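DNA alpha-glucosyltransferase (Enterobacteria phage T4, PDB 1Y6F) is a bacteriophage glycosyltransferase of the GT-B fold, modelled here with uridine-5'-diphosphate-glucose bound in the cleft between its two domains. Local coordinates at residues G293-K298 with S307-H312. Sequence-based numbering, arbitrary orientation.
Sequences GYQLSK and SLEYTH. With UPG (uridine-5'-diphosphate-glucose), chain E.
Gln-295 and His-312 bring the backbones closest, their CA atoms 6.3 Å apart, where strand 290-295 comes up to the first turn of helix 310-317, with Glu-309 at the N-cap position. The Gln-295 side chain bridges this gap. Its amide is laid over one face of the His-312 imidazole, the two planes 33° apart, because CG stands anti to the backbone N (chi1 -151°) and the chain then bends at chi2; NE2 sits above the ring centre, while Leu-308 CD1 lies on the opposite face, toward the rim. Gln-295 NE2 donates to Thr-311 OG1 at 2.6 Å, the hydroxyl lying 16° out of the amide plane. Thr-311 OG1 in turn donates to UPG O2A at 2.7 Å, so Gln-295 stands in the second shell of UPG and probably helps to orient the Thr-311 hydroxyl. Thr-311 N donates to UPG O2A as well, at 2.9 Å, so backbone and side chain grip one phosphate oxygen together; Tyr-310 N reaches O1A more weakly. Amides of a helix's first turn thus meet the diphosphate, whose negative charge the helix dipole would probably help to offset. The other end of the Gln-295 amide is fixed by its own chain: Ser-297 N donates to Gln-295 OE1 at 3.1 Å, which limits rotation of the group. Ser-297 OG lies 2.9 Å from Gln-295 OE1 and 3.0 Å from Glu-309 OE1, two acceptors competing for one proton. Glu-309 OE2 forms a salt bridge with Lys-212, itself hydrogen-bonded to UPG. The contact is buried within a beta-alpha-beta unit: strand 290-295 leads through a loop into helix 310-317 and on to the neighbouring parallel strand 321-325, whose Phe-324 meets the His-312 ring edge-to-face.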
loop_
_atom_site.group_PDB
_atom_site.type_symbol
_atom_site.label_atom_id
_atom_site.label_comp_id
_atom_site.label_asym_id
_atom_site.label_seq_id
_atom_site.Cartn_x
_atom_site.Cartn_y
_atom_site.Cartn_z
ATOM N N GLY C 293 -14.164 7.206 -4.509
ATOM C CA GLY C 293 -12.774 7.228 -4.104
ATOM C C GLY C 293 -11.934 6.956 -5.338
ATOM O O GLY C 293 -12.287 6.120 -6.160
ATOM N N TYR C 294 -10.818 7.658 -5.467
ATOM C CA TYR C 294 -9.960 7.501 -6.627
ATOM C C TYR C 294 -8.580 7.029 -6.243
ATOM O O TYR C 294 -8.014 7.499 -5.262
ATOM C CB TYR C 294 -9.844 8.827 -7.360
ATOM C CG TYR C 294 -11.145 9.318 -7.934
ATOM C CD1 TYR C 294 -11.363 9.298 -9.308
ATOM C CD2 TYR C 294 -12.140 9.851 -7.107
ATOM C CE1 TYR C 294 -12.531 9.810 -9.853
ATOM C CE2 TYR C 294 -13.315 10.366 -7.645
ATOM C CZ TYR C 294 -13.497 10.351 -9.022
ATOM O OH TYR C 294 -14.601 10.951 -9.576
ATOM N N GLN C 295 -8.048 6.106 -7.037
ATOM C CA GLN C 295 -6.724 5.538 -6.810
ATOM C C GLN C 295 -6.220 5.242 -8.206
ATOM O O GLN C 295 -6.427 4.150 -8.733
ATOM C CB GLN C 295 -6.847 4.254 -5.982
ATOM C CG GLN C 295 -5.633 3.940 -5.111
ATOM C CD GLN C 295 -4.528 3.240 -5.874
ATOM O OE1 GLN C 295 -4.447 3.335 -7.091
ATOM N NE2 GLN C 295 -3.662 2.541 -5.154
ATOM N N LEU C 296 -5.571 6.228 -8.811
ATOM C CA LEU C 296 -5.091 6.087 -10.176
ATOM C C LEU C 296 -3.662 5.615 -10.386
ATOM O O LEU C 296 -2.947 6.160 -11.225
ATOM C CB LEU C 296 -5.313 7.401 -10.928
ATOM C CG LEU C 296 -6.727 7.649 -11.472
ATOM C CD1 LEU C 296 -7.762 7.315 -10.422
ATOM C CD2 LEU C 296 -6.862 9.100 -11.888
ATOM N N SER C 297 -3.243 4.596 -9.644
ATOM C CA SER C 297 -1.896 4.071 -9.814
ATOM C C SER C 297 -1.817 3.539 -11.236
ATOM O O SER C 297 -2.630 2.712 -11.640
ATOM C CB SER C 297 -1.622 2.937 -8.822
ATOM O OG SER C 297 -1.544 3.424 -7.493
ATOM N N LYS C 298 -0.845 4.020 -11.997
ATOM C CA LYS C 298 -0.695 3.582 -13.378
ATOM C C LYS C 298 0.668 2.938 -13.611
ATOM O O LYS C 298 1.374 3.251 -14.572
ATOM C CB LYS C 298 -0.903 4.769 -14.324
ATOM C CG LYS C 298 -0.056 5.986 -13.983
ATOM C CD LYS C 298 -0.462 7.198 -14.815
ATOM C CE LYS C 298 0.434 8.397 -14.530
ATOM N NZ LYS C 298 0.067 9.596 -15.347
ATOM N N SER C 307 -0.683 -8.017 -7.617
ATOM C CA SER C 307 -0.716 -7.038 -6.549
ATOM C C SER C 307 -1.454 -5.731 -6.696
ATOM O O SER C 307 -1.050 -4.813 -7.432
ATOM C CB SER C 307 0.701 -6.724 -6.064
ATOM O OG SER C 307 1.201 -7.753 -5.229
ATOM N N LEU C 308 -2.551 -5.652 -5.959
ATOM C CA LEU C 308 -3.328 -4.434 -5.902
ATOM C C LEU C 308 -2.639 -3.749 -4.696
ATOM O O LEU C 308 -1.869 -4.397 -3.977
ATOM C CB LEU C 308 -4.787 -4.797 -5.611
ATOM C CG LEU C 308 -5.884 -4.065 -6.378
ATOM C CD1 LEU C 308 -5.471 -3.863 -7.824
ATOM C CD2 LEU C 308 -7.181 -4.854 -6.278
ATOM N N GLU C 309 -2.872 -2.457 -4.489
ATOM C CA GLU C 309 -2.264 -1.731 -3.370
ATOM C C GLU C 309 -3.255 -1.542 -2.224
ATOM O O GLU C 309 -4.463 -1.629 -2.430
ATOM C CB GLU C 309 -1.772 -0.365 -3.842
ATOM C CG GLU C 309 -0.437 -0.416 -4.561
ATOM C CD GLU C 309 -0.204 0.782 -5.467
ATOM O OE1 GLU C 309 -0.572 0.708 -6.660
ATOM O OE2 GLU C 309 0.338 1.799 -4.989
ATOM N N TYR C 310 -2.761 -1.282 -1.016
ATOM C CA TYR C 310 -3.675 -1.086 0.108
ATOM C C TYR C 310 -4.699 0.014 -0.138
ATOM O O TYR C 310 -5.857 -0.115 0.284
ATOM C CB TYR C 310 -2.909 -0.807 1.406
ATOM C CG TYR C 310 -2.273 -2.056 1.941
ATOM C CD1 TYR C 310 -0.895 -2.264 1.852
ATOM C CD2 TYR C 310 -3.062 -3.072 2.460
ATOM C CE1 TYR C 310 -0.321 -3.463 2.261
ATOM C CE2 TYR C 310 -2.510 -4.266 2.872
ATOM C CZ TYR C 310 -1.144 -4.462 2.772
ATOM O OH TYR C 310 -0.620 -5.658 3.193
ATOM N N THR C 311 -4.285 1.093 -0.806
ATOM C CA THR C 311 -5.222 2.171 -1.102
ATOM C C THR C 311 -6.339 1.635 -2.003
ATOM O O THR C 311 -7.474 2.094 -1.908
ATOM C CB THR C 311 -4.535 3.410 -1.763
ATOM O OG1 THR C 311 -3.453 2.990 -2.595
ATOM C CG2 THR C 311 -4.008 4.353 -0.698
ATOM N N HIS C 312 -6.024 0.656 -2.859
ATOM C CA HIS C 312 -7.038 0.048 -3.729
ATOM C C HIS C 312 -8.042 -0.679 -2.823
ATOM O O HIS C 312 -9.247 -0.450 -2.903
ATOM C CB HIS C 312 -6.431 -1.009 -4.677
ATOM C CG HIS C 312 -5.614 -0.453 -5.807
ATOM N ND1 HIS C 312 -6.165 0.264 -6.848
ATOM C CD2 HIS C 312 -4.292 -0.551 -6.081
ATOM C CE1 HIS C 312 -5.220 0.581 -7.714
ATOM N NE2 HIS C 312 -4.073 0.097 -7.272
HETATM N N1 UPG E . -1.633 5.909 4.234
HETATM C C2 UPG E . -1.960 6.568 5.400
HETATM N N3 UPG E . -1.598 7.889 5.436
HETATM C C4 UPG E . -0.966 8.602 4.442
HETATM C C5 UPG E . -0.689 7.856 3.256
HETATM C C6 UPG E . -1.028 6.567 3.193
HETATM O O2 UPG E . -2.533 6.024 6.329
HETATM O O4 UPG E . -0.646 9.768 4.650
HETATM C C1C UPG E . -1.921 4.474 4.160
HETATM C C2C UPG E . -2.879 4.034 3.056
HETATM O O2C UPG E . -4.209 4.117 3.515
HETATM C C3C UPG E . -2.432 2.588 2.853
HETATM C C4C UPG E . -0.922 2.693 3.010
HETATM O O4C UPG E . -0.699 3.820 3.895
HETATM O O3C UPG E . -2.958 1.765 3.888
HETATM C C5C UPG E . -0.157 2.909 1.724
HETATM O O5C UPG E . -0.036 1.675 1.032
HETATM P PA UPG E . -0.191 1.569 -0.545
HETATM O O1A UPG E . 0.212 0.193 -0.899
HETATM O O2A UPG E . -1.550 2.046 -0.911
HETATM O O3A UPG E . 0.885 2.647 -1.129
HETATM P PB UPG E . 2.510 2.708 -0.997
HETATM O O1B UPG E . 3.051 3.073 -2.324
HETATM O O2B UPG E . 2.807 3.572 0.163
HETATM O O3B UPG E . 2.910 1.196 -0.669
HETATM C "C1'" UPG E . 4.110 0.482 -1.123
HETATM C "C2'" UPG E . 4.180 0.210 -2.627
HETATM C "C3'" UPG E . 2.903 -0.543 -3.017
HETATM C "C4'" UPG E . 2.816 -1.864 -2.228
HETATM C "C5'" UPG E . 2.992 -1.628 -0.711
HETATM C "C6'" UPG E . 3.182 -2.919 0.069
HETATM O "O2'" UPG E . 4.309 1.421 -3.355
HETATM O "O3'" UPG E . 2.883 -0.803 -4.415
HETATM O "O4'" UPG E . 1.548 -2.464 -2.463
HETATM O "O5'" UPG E . 4.151 -0.786 -0.433
HETATM O "O6'" UPG E . 3.547 -4.005 -0.780
#